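Local coordinates for choline binding protein PCPA (Streptococcus pneumoniae, PDB 4CP6), which is a surface antigen of the pneumococcus with a leucine-rich repeat region, probably held on the cell wall through choline, at residues D137-E142 with S159-L164; I178-F183 with G202-R207; N185-E190 with L208-K213; I240-Q245 with N266-L271. All coordinates share one frame; numbering follows the deposited sequence. Where two conformers were deposited one is given.

Contact 1 (D137-E142 with S159-L164)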
loop_
_atom_site.group_PDB
_atom_site.type_symbol
_atom_site.label_atom_id
_atom_site.label_comp_id
_atom_site.label_asym_id
_atom_site.label_seq_id
_atom_site.Cartn_x
_atom_site.Cartn_y
_atom_site.Cartn_z
ATOM N N ASP A 137 -6.960 2.680 11.663
ATOM C CA ASP A 137 -6.744 1.377 11.059
ATOM C C ASP A 137 -7.790 0.368 11.546
ATOM O O ASP A 137 -8.260 0.443 12.688
ATOM C CB ASP A 137 -5.306 0.865 11.194
ATOM C CG ASP A 137 -4.854 0.488 12.582
ATOM O OD1 ASP A 137 -5.449 0.983 13.559
ATOM O OD2 ASP A 137 -3.891 -0.309 12.688
ATOM N N PHE A 138 -8.200 -0.544 10.666
ATOM C CA PHE A 138 -9.199 -1.587 10.967
ATOM C C PHE A 138 -10.555 -0.970 11.351
ATOM O O PHE A 138 -11.391 -1.642 11.966
ATOM C CB PHE A 138 -8.683 -2.554 12.064
ATOM C CG PHE A 138 -7.440 -3.297 11.625
ATOM C CD1 PHE A 138 -7.536 -4.458 10.857
ATOM C CD2 PHE A 138 -6.172 -2.819 11.947
ATOM C CE1 PHE A 138 -6.391 -5.142 10.454
ATOM C CE2 PHE A 138 -5.023 -3.523 11.560
ATOM C CZ PHE A 138 -5.139 -4.654 10.790
ATOM N N SER A 139 -10.801 0.297 10.973
ATOM C CA SER A 139 -12.061 0.919 11.349
ATOM C C SER A 139 -13.236 0.431 10.485
ATOM O O SER A 139 -13.044 -0.148 9.391
ATOM C CB SER A 139 -11.969 2.435 11.276
ATOM O OG SER A 139 -12.156 2.881 9.944
ATOM N N GLU A 140 -14.459 0.701 10.977
ATOM C CA GLU A 140 -15.696 0.395 10.244
ATOM C C GLU A 140 -16.239 1.656 9.556
ATOM O O GLU A 140 -17.390 1.689 9.121
ATOM C CB GLU A 140 -16.745 -0.167 11.203
ATOM C CG GLU A 140 -16.264 -1.426 11.905
ATOM C CD GLU A 140 -17.314 -2.202 12.672
ATOM O OE1 GLU A 140 -18.526 -1.986 12.442
ATOM O OE2 GLU A 140 -16.913 -3.048 13.500
ATOM N N LEU A 141 -15.383 2.690 9.415
ATOM C CA LEU A 141 -15.754 3.936 8.775
ATOM C C LEU A 141 -16.282 3.687 7.364
ATOM O O LEU A 141 -15.677 2.932 6.612
ATOM C CB LEU A 141 -14.482 4.787 8.674
ATOM C CG LEU A 141 -14.559 6.252 8.330
ATOM C CD1 LEU A 141 -15.450 7.008 9.334
ATOM C CD2 LEU A 141 -13.142 6.845 8.404
ATOM N N GLU A 142 -17.393 4.325 7.022
ATOM C CA GLU A 142 -17.942 4.204 5.684
ATOM C C GLU A 142 -17.742 5.450 4.890
ATOM O O GLU A 142 -17.600 5.360 3.678
ATOM C CB GLU A 142 -19.425 3.811 5.719
ATOM C CG GLU A 142 -19.565 2.447 6.375
ATOM C CD GLU A 142 -20.972 1.901 6.440
ATOM O OE1 GLU A 142 -21.921 2.643 6.108
ATOM O OE2 GLU A 142 -21.122 0.731 6.859
ATOM N N SER A 159 -5.674 2.166 6.892
ATOM C CA SER A 159 -5.431 0.807 6.453
ATOM C C SER A 159 -6.457 -0.143 7.041
ATOM O O SER A 159 -6.754 -0.084 8.248
ATOM C CB SER A 159 -4.026 0.378 6.852
ATOM O OG SER A 159 -3.745 -0.945 6.412
ATOM N N PHE A 160 -6.965 -1.051 6.207
ATOM C CA PHE A 160 -7.900 -2.097 6.627
ATOM C C PHE A 160 -9.274 -1.553 7.032
ATOM O O PHE A 160 -10.033 -2.254 7.720
ATOM C CB PHE A 160 -7.282 -2.999 7.710
ATOM C CG PHE A 160 -6.863 -4.349 7.193
ATOM C CD1 PHE A 160 -7.810 -5.259 6.734
ATOM C CD2 PHE A 160 -5.532 -4.729 7.199
ATOM C CE1 PHE A 160 -7.420 -6.519 6.250
ATOM C CE2 PHE A 160 -5.142 -5.978 6.705
ATOM C CZ PHE A 160 -6.094 -6.871 6.266
ATOM N N SER A 161 -9.613 -0.331 6.592
ATOM C CA SER A 161 -10.969 0.200 6.757
ATOM C C SER A 161 -11.783 -0.381 5.583
ATOM O O SER A 161 -11.959 0.265 4.546
ATOM C CB SER A 161 -10.972 1.729 6.750
ATOM O OG SER A 161 -10.304 2.235 7.895
ATOM N N GLN A 162 -12.199 -1.627 5.740
ATOM C CA GLN A 162 -12.785 -2.407 4.653
ATOM C C GLN A 162 -14.123 -1.922 4.152
ATOM O O GLN A 162 -14.460 -2.273 3.024
ATOM C CB GLN A 162 -12.862 -3.862 5.027
ATOM C CG GLN A 162 -11.475 -4.484 5.060
ATOM C CD GLN A 162 -11.516 -5.940 5.438
ATOM O OE1 GLN A 162 -12.232 -6.368 6.359
ATOM N NE2 GLN A 162 -10.715 -6.724 4.754
ATOM N N LYS A 163 -14.871 -1.138 4.944
ATOM C CA LYS A 163 -16.172 -0.647 4.511
ATOM C C LYS A 163 -16.101 0.801 4.023
ATOM O O LYS A 163 -17.122 1.361 3.629
ATOM C CB LYS A 163 -17.164 -0.746 5.697
ATOM C CG LYS A 163 -17.508 -2.202 6.124
ATOM C CD LYS A 163 -18.228 -2.979 5.016
ATOM C CE LYS A 163 -18.441 -4.440 5.344
ATOM N NZ LYS A 163 -18.783 -5.221 4.124
ATOM N N LEU A 164 -14.902 1.410 4.042
ATOM C CA LEU A 164 -14.755 2.815 3.627
ATOM C C LEU A 164 -15.124 2.955 2.145
ATOM O O LEU A 164 -14.507 2.336 1.282
ATOM C CB LEU A 164 -13.325 3.299 3.927
ATOM C CG LEU A 164 -13.009 4.742 3.566
ATOM C CD1 LEU A 164 -13.892 5.755 4.363
ATOM C CD2 LEU A 164 -11.537 5.009 3.759
HETATM O O HOH W 1 -14.208 0.678 7.023
HETATM O O HOH W 2 -13.213 -2.802 8.424
#

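Contact 2 (I178-F183 with G202-R207)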
loop_
_atom_site.group_PDB
_atom_site.type_symbol
_atom_site.label_atom_id
_atom_site.label_comp_id
_atom_site.label_asym_id
_atom_site.label_seq_id
_atom_site.Cartn_x
_atom_site.Cartn_y
_atom_site.Cartn_z
ATOM N N ILE A 178 0.808 12.457 2.439
ATOM C CA ILE A 178 0.021 11.257 2.771
ATOM C C ILE A 178 1.067 10.167 2.883
ATOM O O ILE A 178 1.757 9.866 1.900
ATOM C CB ILE A 178 -1.058 10.895 1.741
ATOM C CG1 ILE A 178 -1.934 12.110 1.407
ATOM C CG2 ILE A 178 -1.879 9.730 2.290
ATOM C CD1 ILE A 178 -3.019 11.815 0.342
ATOM N N SER A 179 1.199 9.575 4.073
ATOM C CA SER A 179 2.247 8.620 4.369
ATOM C C SER A 179 2.009 7.185 3.851
ATOM O O SER A 179 0.942 6.826 3.349
ATOM C CB SER A 179 2.490 8.629 5.870
ATOM O OG SER A 179 3.707 7.991 6.206
ATOM N N HIS A 180 3.042 6.376 4.003
ATOM C CA HIS A 180 3.137 4.969 3.630
ATOM C C HIS A 180 1.859 4.214 3.999
ATOM O O HIS A 180 1.394 4.272 5.142
ATOM C CB HIS A 180 4.337 4.384 4.413
ATOM C CG HIS A 180 4.704 2.939 4.209
ATOM N ND1 HIS A 180 4.505 1.989 5.204
ATOM C CD2 HIS A 180 5.385 2.368 3.189
ATOM C CE1 HIS A 180 5.043 0.861 4.733
ATOM N NE2 HIS A 180 5.598 1.046 3.535
ATOM N N GLU A 181 1.293 3.476 3.033
ATOM C CA GLU A 181 0.150 2.577 3.247
ATOM C C GLU A 181 -1.065 3.234 3.874
ATOM O O GLU A 181 -1.915 2.519 4.425
ATOM C CB GLU A 181 0.578 1.340 4.070
ATOM C CG GLU A 181 1.685 0.570 3.353
ATOM C CD GLU A 181 2.052 -0.796 3.878
ATOM O OE1 GLU A 181 1.242 -1.365 4.636
ATOM O OE2 GLU A 181 3.072 -1.357 3.412
ATOM N N ALA A 182 -1.229 4.551 3.707
ATOM C CA ALA A 182 -2.394 5.199 4.346
ATOM C C ALA A 182 -3.726 4.655 3.856
ATOM O O ALA A 182 -4.700 4.673 4.618
ATOM C CB ALA A 182 -2.344 6.696 4.165
ATOM N N PHE A 183 -3.771 4.207 2.586
ATOM C CA PHE A 183 -5.011 3.722 1.966
ATOM C C PHE A 183 -4.860 2.275 1.540
ATOM O O PHE A 183 -5.382 1.870 0.488
ATOM C CB PHE A 183 -5.361 4.617 0.748
ATOM C CG PHE A 183 -5.461 6.096 1.056
ATOM C CD1 PHE A 183 -6.198 6.551 2.145
ATOM C CD2 PHE A 183 -4.824 7.036 0.249
ATOM C CE1 PHE A 183 -6.247 7.923 2.455
ATOM C CE2 PHE A 183 -4.923 8.407 0.532
ATOM C CZ PHE A 183 -5.614 8.833 1.637
ATOM N N GLY A 202 3.761 8.631 0.440
ATOM C CA GLY A 202 4.623 7.554 0.900
ATOM C C GLY A 202 4.456 6.320 0.032
ATOM O O GLY A 202 3.602 6.271 -0.864
ATOM N N SER A 203 5.297 5.345 0.270
ATOM C CA SER A 203 5.267 4.143 -0.573
ATOM C C SER A 203 4.082 3.236 -0.240
ATOM O O SER A 203 3.490 3.292 0.851
ATOM C CB SER A 203 6.565 3.356 -0.423
ATOM O OG SER A 203 6.678 2.990 0.934
ATOM N N ASN A 204 3.716 2.381 -1.217
ATOM C CA ASN A 204 2.679 1.355 -1.058
ATOM C C ASN A 204 1.394 1.939 -0.548
ATOM O O ASN A 204 0.712 1.340 0.286
ATOM C CB ASN A 204 3.192 0.240 -0.133
ATOM C CG ASN A 204 4.479 -0.321 -0.651
ATOM O OD1 ASN A 204 4.761 -0.186 -1.855
ATOM N ND2 ASN A 204 5.210 -0.982 0.215
ATOM N N LEU A 205 1.043 3.116 -1.075
ATOM C CA LEU A 205 -0.106 3.854 -0.579
ATOM C C LEU A 205 -1.391 3.066 -0.606
ATOM O O LEU A 205 -2.231 3.249 0.280
ATOM C CB LEU A 205 -0.258 5.148 -1.397
ATOM C CG LEU A 205 -1.291 6.140 -0.963
ATOM C CD1 LEU A 205 -1.096 6.581 0.488
ATOM C CD2 LEU A 205 -1.241 7.381 -1.847
ATOM N N PHE A 206 -1.538 2.219 -1.634
ATOM C CA PHE A 206 -2.744 1.441 -1.848
ATOM C C PHE A 206 -2.471 -0.065 -1.705
ATOM O O PHE A 206 -3.209 -0.872 -2.270
ATOM C CB PHE A 206 -3.288 1.755 -3.242
ATOM C CG PHE A 206 -3.556 3.233 -3.427
ATOM C CD1 PHE A 206 -4.642 3.837 -2.816
ATOM C CD2 PHE A 206 -2.743 4.012 -4.246
ATOM C CE1 PHE A 206 -4.891 5.207 -2.979
ATOM C CE2 PHE A 206 -2.998 5.385 -4.413
ATOM C CZ PHE A 206 -4.089 5.958 -3.797
ATOM N N ARG A 207 -1.432 -0.454 -0.958
ATOM C CA ARG A 207 -1.043 -1.858 -0.860
ATOM C C ARG A 207 -2.226 -2.760 -0.550
ATOM O O ARG A 207 -2.918 -2.521 0.417
ATOM C CB ARG A 207 0.043 -2.017 0.209
ATOM C CG ARG A 207 0.476 -3.477 0.421
ATOM C CD ARG A 207 1.574 -3.621 1.485
ATOM N NE ARG A 207 1.853 -5.042 1.735
ATOM C CZ ARG A 207 1.166 -5.837 2.554
ATOM N NH1 ARG A 207 0.144 -5.365 3.247
ATOM N NH2 ARG A 207 1.484 -7.117 2.664
HETATM O O HOH W 3 -0.507 -3.259 4.717
#

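Contact 3 (N185-E190 with L208-K213)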
loop_
_atom_site.group_PDB
_atom_site.type_symbol
_atom_site.label_atom_id
_atom_site.label_comp_id
_atom_site.label_asym_id
_atom_site.label_seq_id
_atom_site.Cartn_x
_atom_site.Cartn_y
_atom_site.Cartn_z
ATOM N N ASN A 185 -5.122 -2.025 2.051
ATOM C CA ASN A 185 -6.081 -3.052 2.507
ATOM C C ASN A 185 -7.521 -2.598 2.483
ATOM O O ASN A 185 -8.315 -3.009 3.367
ATOM C CB ASN A 185 -5.717 -3.568 3.928
ATOM C CG ASN A 185 -4.307 -4.077 3.985
ATOM O OD1 ASN A 185 -4.018 -5.161 3.471
ATOM N ND2 ASN A 185 -3.396 -3.270 4.556
ATOM N N LEU A 186 -7.879 -1.760 1.496
ATOM C CA LEU A 186 -9.257 -1.313 1.380
ATOM C C LEU A 186 -10.047 -2.190 0.425
ATOM O O LEU A 186 -9.482 -2.736 -0.517
ATOM C CB LEU A 186 -9.347 0.135 0.938
ATOM C CG LEU A 186 -8.567 1.162 1.793
ATOM C CD1 LEU A 186 -8.695 2.601 1.219
ATOM C CD2 LEU A 186 -8.952 1.131 3.268
ATOM N N SER A 187 -11.371 -2.281 0.628
ATOM C CA SER A 187 -12.190 -3.200 -0.163
ATOM C C SER A 187 -13.401 -2.545 -0.800
ATOM O O SER A 187 -14.026 -3.188 -1.652
ATOM C CB SER A 187 -12.711 -4.327 0.735
ATOM O OG SER A 187 -11.654 -5.034 1.359
ATOM N N ASN A 188 -13.768 -1.315 -0.403
ATOM C CA ASN A 188 -14.985 -0.685 -0.900
ATOM C C ASN A 188 -14.802 0.735 -1.386
ATOM O O ASN A 188 -15.805 1.423 -1.623
ATOM C CB ASN A 188 -16.079 -0.745 0.186
ATOM C CG ASN A 188 -16.701 -2.115 0.246
ATOM O OD1 ASN A 188 -16.391 -2.925 1.115
ATOM N ND2 ASN A 188 -17.465 -2.458 -0.772
ATOM N N LEU A 189 -13.542 1.194 -1.532
ATOM C CA LEU A 189 -13.275 2.563 -1.980
ATOM C C LEU A 189 -13.024 2.565 -3.495
ATOM O O LEU A 189 -12.005 2.065 -3.963
ATOM C CB LEU A 189 -12.037 3.123 -1.267
ATOM C CG LEU A 189 -11.751 4.627 -1.555
ATOM C CD1 LEU A 189 -12.857 5.556 -1.009
ATOM C CD2 LEU A 189 -10.401 5.034 -1.014
ATOM N N GLU A 190 -13.965 3.102 -4.263
ATOM C CA GLU A 190 -13.835 3.017 -5.712
ATOM C C GLU A 190 -13.111 4.184 -6.357
ATOM O O GLU A 190 -12.652 4.069 -7.499
ATOM C CB GLU A 190 -15.218 2.841 -6.365
ATOM C CG GLU A 190 -15.917 1.579 -5.865
ATOM C CD GLU A 190 -17.139 1.133 -6.649
ATOM O OE1 GLU A 190 -18.117 1.910 -6.724
ATOM O OE2 GLU A 190 -17.140 -0.020 -7.134
ATOM N N LEU A 208 -2.442 -3.812 -1.360
ATOM C CA LEU A 208 -3.492 -4.824 -1.169
ATOM C C LEU A 208 -4.910 -4.285 -1.275
ATOM O O LEU A 208 -5.870 -5.044 -1.069
ATOM C CB LEU A 208 -3.300 -5.594 0.152
ATOM C CG LEU A 208 -2.000 -6.413 0.361
ATOM C CD1 LEU A 208 -2.159 -7.395 1.522
ATOM C CD2 LEU A 208 -1.561 -7.178 -0.841
ATOM N N THR A 209 -5.074 -3.021 -1.689
ATOM C CA THR A 209 -6.413 -2.496 -1.940
ATOM C C THR A 209 -6.986 -3.122 -3.240
ATOM O O THR A 209 -6.253 -3.333 -4.205
ATOM C CB THR A 209 -6.361 -0.975 -1.945
ATOM O OG1 THR A 209 -6.180 -0.615 -0.576
ATOM C CG2 THR A 209 -7.663 -0.334 -2.458
ATOM N N THR A 210 -8.293 -3.438 -3.223
ATOM C CA THR A 210 -8.903 -4.204 -4.304
ATOM C C THR A 210 -10.074 -3.512 -4.976
ATOM O O THR A 210 -10.724 -4.134 -5.822
ATOM C CB THR A 210 -9.406 -5.539 -3.722
ATOM O OG1 THR A 210 -10.301 -5.274 -2.632
ATOM C CG2 THR A 210 -8.270 -6.450 -3.254
ATOM N N SER A 211 -10.345 -2.256 -4.620
ATOM C CA SER A 211 -11.569 -1.580 -5.016
ATOM C C SER A 211 -11.457 -0.393 -5.958
ATOM O O SER A 211 -12.473 0.017 -6.549
ATOM C CB SER A 211 -12.264 -1.121 -3.740
ATOM O OG SER A 211 -11.386 -0.341 -2.932
ATOM N N LEU A 212 -10.271 0.215 -6.059
ATOM C CA LEU A 212 -10.169 1.467 -6.826
ATOM C C LEU A 212 -10.332 1.292 -8.317
ATOM O O LEU A 212 -9.701 0.416 -8.907
ATOM C CB LEU A 212 -8.849 2.182 -6.526
ATOM C CG LEU A 212 -8.769 2.777 -5.123
ATOM C CD1 LEU A 212 -7.300 3.005 -4.702
ATOM C CD2 LEU A 212 -9.540 4.090 -5.041
ATOM N N LYS A 213 -11.159 2.165 -8.928
ATOM C CA LYS A 213 -11.308 2.190 -10.384
ATOM C C LYS A 213 -10.491 3.341 -10.977
ATOM O O LYS A 213 -10.029 3.252 -12.115
ATOM C CB LYS A 213 -12.795 2.375 -10.744
ATOM C CG LYS A 213 -13.640 1.170 -10.388
ATOM C CD LYS A 213 -15.133 1.415 -10.672
ATOM C CE LYS A 213 -15.925 0.176 -10.303
ATOM N NZ LYS A 213 -17.385 0.362 -10.554
HETATM O O HOH W 4 -7.925 -5.291 0.595
HETATM O O HOH W 5 -12.979 -5.329 -3.023
HETATM O O HOH W 6 -10.068 -6.518 -0.211
HETATM O O HOH W 7 -14.706 -1.416 -7.187
#

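Contact 4 (I240-Q245 with N266-L271)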
loop_
_atom_site.group_PDB
_atom_site.type_symbol
_atom_site.label_atom_id
_atom_site.label_comp_id
_atom_site.label_asym_id
_atom_site.label_seq_id
_atom_site.Cartn_x
_atom_site.Cartn_y
_atom_site.Cartn_z
ATOM N N ILE A 240 3.001 5.387 -10.340
ATOM C CA ILE A 240 2.840 5.112 -8.924
ATOM C C ILE A 240 1.769 4.053 -8.680
ATOM O O ILE A 240 1.998 3.125 -7.898
ATOM C CB ILE A 240 2.539 6.421 -8.159
ATOM C CG1 ILE A 240 3.704 7.419 -8.341
ATOM C CG2 ILE A 240 2.292 6.157 -6.642
ATOM C CD1 ILE A 240 3.407 8.836 -7.836
ATOM N N TYR A 241 0.581 4.218 -9.284
ATOM C CA TYR A 241 -0.481 3.258 -9.018
ATOM C C TYR A 241 -1.431 3.126 -10.166
ATOM O O TYR A 241 -2.001 4.130 -10.620
ATOM C CB TYR A 241 -1.238 3.606 -7.721
ATOM C CG TYR A 241 -2.246 2.530 -7.361
ATOM C CD1 TYR A 241 -1.838 1.215 -7.118
ATOM C CD2 TYR A 241 -3.612 2.808 -7.321
ATOM C CE1 TYR A 241 -2.764 0.215 -6.831
ATOM C CE2 TYR A 241 -4.538 1.828 -6.983
ATOM C CZ TYR A 241 -4.116 0.530 -6.761
ATOM O OH TYR A 241 -5.043 -0.462 -6.500
ATOM N N TYR A 242 -1.640 1.865 -10.620
ATOM C CA TYR A 242 -2.606 1.532 -11.652
ATOM C C TYR A 242 -3.795 0.925 -10.898
ATOM O O TYR A 242 -3.661 -0.158 -10.297
ATOM C CB TYR A 242 -1.985 0.525 -12.595
ATOM C CG TYR A 242 -2.849 0.266 -13.816
ATOM C CD1 TYR A 242 -3.907 -0.639 -13.766
ATOM C CD2 TYR A 242 -2.555 0.862 -15.038
ATOM C CE1 TYR A 242 -4.673 -0.918 -14.898
ATOM C CE2 TYR A 242 -3.309 0.583 -16.176
ATOM C CZ TYR A 242 -4.373 -0.289 -16.095
ATOM O OH TYR A 242 -5.084 -0.586 -17.234
ATOM N N PRO A 243 -4.974 1.579 -10.884
ATOM C CA PRO A 243 -6.093 1.044 -10.081
ATOM C C PRO A 243 -6.445 -0.394 -10.389
ATOM O O PRO A 243 -6.569 -0.734 -11.558
ATOM C CB PRO A 243 -7.245 2.005 -10.372
ATOM C CG PRO A 243 -6.527 3.309 -10.683
ATOM C CD PRO A 243 -5.306 2.878 -11.490
ATOM N N SER A 244 -6.609 -1.234 -9.346
ATOM C CA SER A 244 -6.843 -2.653 -9.562
ATOM C C SER A 244 -8.101 -2.920 -10.361
ATOM O O SER A 244 -8.185 -3.961 -11.042
ATOM C CB SER A 244 -6.887 -3.428 -8.247
ATOM O OG SER A 244 -8.038 -3.126 -7.466
ATOM N N GLN A 245 -9.102 -2.001 -10.261
ATOM C CA GLN A 245 -10.396 -2.246 -10.929
ATOM C C GLN A 245 -10.564 -1.448 -12.210
ATOM O O GLN A 245 -11.662 -1.455 -12.784
ATOM C CB GLN A 245 -11.595 -2.049 -9.974
ATOM C CG GLN A 245 -11.471 -2.810 -8.665
ATOM C CD GLN A 245 -11.121 -4.262 -8.869
ATOM O OE1 GLN A 245 -9.956 -4.686 -8.685
ATOM N NE2 GLN A 245 -12.111 -5.054 -9.238
ATOM N N ASN A 266 -0.595 -4.104 -8.112
ATOM C CA ASN A 266 -1.018 -5.118 -7.165
ATOM C C ASN A 266 -2.530 -5.347 -7.251
ATOM O O ASN A 266 -3.291 -4.387 -7.335
ATOM C CB ASN A 266 -0.629 -4.686 -5.756
ATOM C CG ASN A 266 -0.891 -5.692 -4.692
ATOM O OD1 ASN A 266 -0.560 -6.909 -4.831
ATOM N ND2 ASN A 266 -1.335 -5.221 -3.586
ATOM N N LYS A 267 -2.947 -6.611 -7.149
ATOM C CA LYS A 267 -4.362 -7.041 -7.144
ATOM C C LYS A 267 -5.085 -6.729 -8.440
ATOM O O LYS A 267 -6.312 -6.755 -8.458
ATOM C CB LYS A 267 -5.129 -6.418 -5.946
ATOM C CG LYS A 267 -4.562 -6.760 -4.554
ATOM C CD LYS A 267 -4.771 -8.269 -4.295
ATOM C CE LYS A 267 -4.273 -8.800 -2.991
ATOM N NZ LYS A 267 -4.483 -10.277 -2.971
ATOM N N ASN A 268 -4.366 -6.438 -9.503
ATOM C CA ASN A 268 -4.994 -6.053 -10.748
ATOM C C ASN A 268 -5.979 -7.119 -11.222
ATOM O O ASN A 268 -5.611 -8.288 -11.356
ATOM C CB ASN A 268 -3.929 -5.797 -11.775
ATOM C CG ASN A 268 -4.519 -5.212 -13.021
ATOM O OD1 ASN A 268 -5.081 -5.940 -13.837
ATOM N ND2 ASN A 268 -4.558 -3.885 -13.098
ATOM N N SER A 269 -7.223 -6.713 -11.534
ATOM C CA SER A 269 -8.272 -7.650 -11.883
ATOM C C SER A 269 -8.553 -7.815 -13.374
ATOM O O SER A 269 -9.133 -8.844 -13.741
ATOM C CB SER A 269 -9.579 -7.199 -11.223
ATOM O OG SER A 269 -9.502 -7.165 -9.804
ATOM N N TYR A 270 -8.195 -6.838 -14.220
ATOM C CA TYR A 270 -8.667 -6.865 -15.605
ATOM C C TYR A 270 -7.623 -6.822 -16.674
ATOM O O TYR A 270 -7.904 -7.235 -17.804
ATOM C CB TYR A 270 -9.653 -5.698 -15.831
ATOM C CG TYR A 270 -10.856 -5.772 -14.926
ATOM C CD1 TYR A 270 -11.778 -6.811 -15.039
ATOM C CD2 TYR A 270 -11.043 -4.847 -13.901
ATOM C CE1 TYR A 270 -12.861 -6.913 -14.171
ATOM C CE2 TYR A 270 -12.147 -4.915 -13.056
ATOM C CZ TYR A 270 -13.055 -5.951 -13.192
ATOM O OH TYR A 270 -14.134 -6.033 -12.335
ATOM N N LEU A 271 -6.435 -6.275 -16.390
ATOM C CA LEU A 271 -5.438 -6.140 -17.433
ATOM C C LEU A 271 -4.919 -7.487 -17.952
ATOM O O LEU A 271 -4.450 -8.300 -17.160
ATOM C CB LEU A 271 -4.285 -5.285 -16.861
ATOM C CG LEU A 271 -3.218 -4.831 -17.816
ATOM C CD1 LEU A 271 -3.800 -3.952 -18.945
ATOM C CD2 LEU A 271 -2.143 -4.045 -17.088
HETATM O O HOH W 8 -3.900 -2.544 -5.288
HETATM O O HOH W 9 -3.594 -2.865 -10.092
HETATM O O HOH W 10 -8.529 -6.475 -6.774
HETATM O O HOH W 11 -7.472 -3.961 -13.706
#

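Contact 1 (D137-E142 with S159-L164)
F138 lies alongside F160 one coil further on, the two side chains pointing the same way. From CB of F138, CG stands beside the backbone N, anti to the carbonyl carbon (chi1 -62°). F160 CB lies over one face of the F138 ring as a CH-pi contact, offset toward the rim and nearest CD1 at 3.5 Å. CE1 sits 3.4 Å from CG of F160, and CZ approaches CD2 of the same ring. The planes are nearly parallel, 12° apart, but so far slid that the rings barely overlap. F138 N donates a straight bond to S159 O (2.9 Å). S139 OG gives its proton to S161 OG (2.8 Å) and accepts from L141 N, an ST turn. Water 1 joins S139 O and L141 O to K163 N. L141 and L164 run side by side, both buried. These loops are successive turns of the leucine-rich repeat solenoid, leading into the parallel strands 143-146 and 166-169.

Contact 2 (I178-F183 with G202-R207)
I178 O accepts from G202 N (2.8 Å), which carries the pairing of strands 177-178 and 200-201 one step further. The CG2 branch of I178, anti to the backbone N, meets L205 CD1 at 3.7 Å, the two side chains crossing at about a right angle. S179 opens a type II turn that runs to A182, and its carbonyl O also touches L205 CD1. H180 CA comes close to S203 O. E181 N donates to that same oxygen (3.1 Å). The E181 side chain lies beside N204 and R207. Its CG packs on N204 CB, and OE2 reaches R207 CD at 3.3 Å. OE2 stands 4.2 Å from R207 NE but well out of the guanidinium plane, so no N-H points at it and any attraction is probably one of charge alone. Water 3 links E181 OE1 to R207 NH1, the second bond weak; R207 NE itself bonds to Y263. A182 CB adds to the methyl packing round L205 CD1. F183 N donates to L205 O, and the F183 ring runs alongside F206, the planes 26° apart with little overlap. The loops follow the parallel neighbours 177-178 and 200-201 and lead to strands 191-194 and 214-217 of the leucine-rich repeat solenoid. I178, F183 and F206 pack against strand 191-194, and F206 stacks on Y241 beyond.

Contact 3 (N185-E190 with L208-K213)
L186 lies alongside T209, its CB 3.8 Å from the threonine CG2. The two loops are consecutive turns of a leucine-rich repeat solenoid and repeat each other's course. With OG1 beside its own backbone N (chi1 -73°), T209 accepts a straight bond from L186 N at 2.9 Å. The same hydroxyl is hydrogen-bonded to F183 O, so it links two backbone groups of the preceding coil. L186 O takes T210 N, and water 4 also donates to it and to L208 O. N185 OD1 rests against CB and CD1 of L208, while its ND2 goes back to S159 OG. Water 5 joins S187 O to T210 OG1, and water 6 joins that hydroxyl to S187 OG. The CB of S211 points toward 185-190, and OG gives its proton to L189 O (2.7 Å), approaching from above the carbonyl plane. L189 and L212 run side by side, both buried. E190 O accepts an almost linear bond from K213 N, just before strands 191-194 and 214-217. The extended side chains of E190 and K213 point the same way and form a salt bridge. Water 7 donates to S211 O and to E190 OE2, the oxygen that lies 3.4 Å from K213 NZ.

Contact 4 (I240-Q245 with N266-L271)
S244 O accepts from S269 N across the contact (3.0 Å), and water 11, which accepts from Y270 N, lies close enough to donate to it as well. This joins the chain just past strand 238-241 to a turn of the leucine-rich repeat solenoid, and strands 238-241 and 259-260 are parallel neighbours in one sheet. S244 CB packs on K267 O at 3.4 Å, and water 10 lies close enough to donate to that carbonyl. N266 O is approached by water from two places. Water 8 lies close enough to donate to it and also meets Y241 OH, and water 9 donates to it and to Y242 O. Y242 reaches toward the other loop with CG anti to the backbone N (chi1 -172°). Its CD1 lies 3.4 Å from N268 ND2, the ring and amide planes 47° apart. Further out, L271 crosses the tyrosine at about a right angle, with CD1 at 4.0 Å from Y242 OH. F265 stacks on Y242 and Y251 meets it edge-to-face. The backbone O of Q245 is 3.5 Å from Y270 CE2. N268 forms an Asx motif. Its OD1 takes the backbone N of L271 at 2.9 Å, in the plane of the side-chain carbonyl, with a weaker bond from Y270 N.

In the fold
From the N terminus, contact 1 closes first, joining the loop before strand 143-146 to the loop before 166-169. Contacts 2 and 3 follow and cross, their segments alternating: 178-183 and 185-190 belong to one loop, 202-207 and 208-213 to the next. Together they tie the same two coils along their length. S161 O packs on L186 CD2 between contacts 1 and 3, while N185 N and R207 O connect contact 3 to contact 2. Contact 4 closes last. It starts on strand 238-241, the third of three antiparallel strands, and joins it to the second leucine-rich repeat range; contacts 1 to 3 lie within the first. Q245 N reaches L212 O of contact 3, and N266 packs near R207 of contact 2.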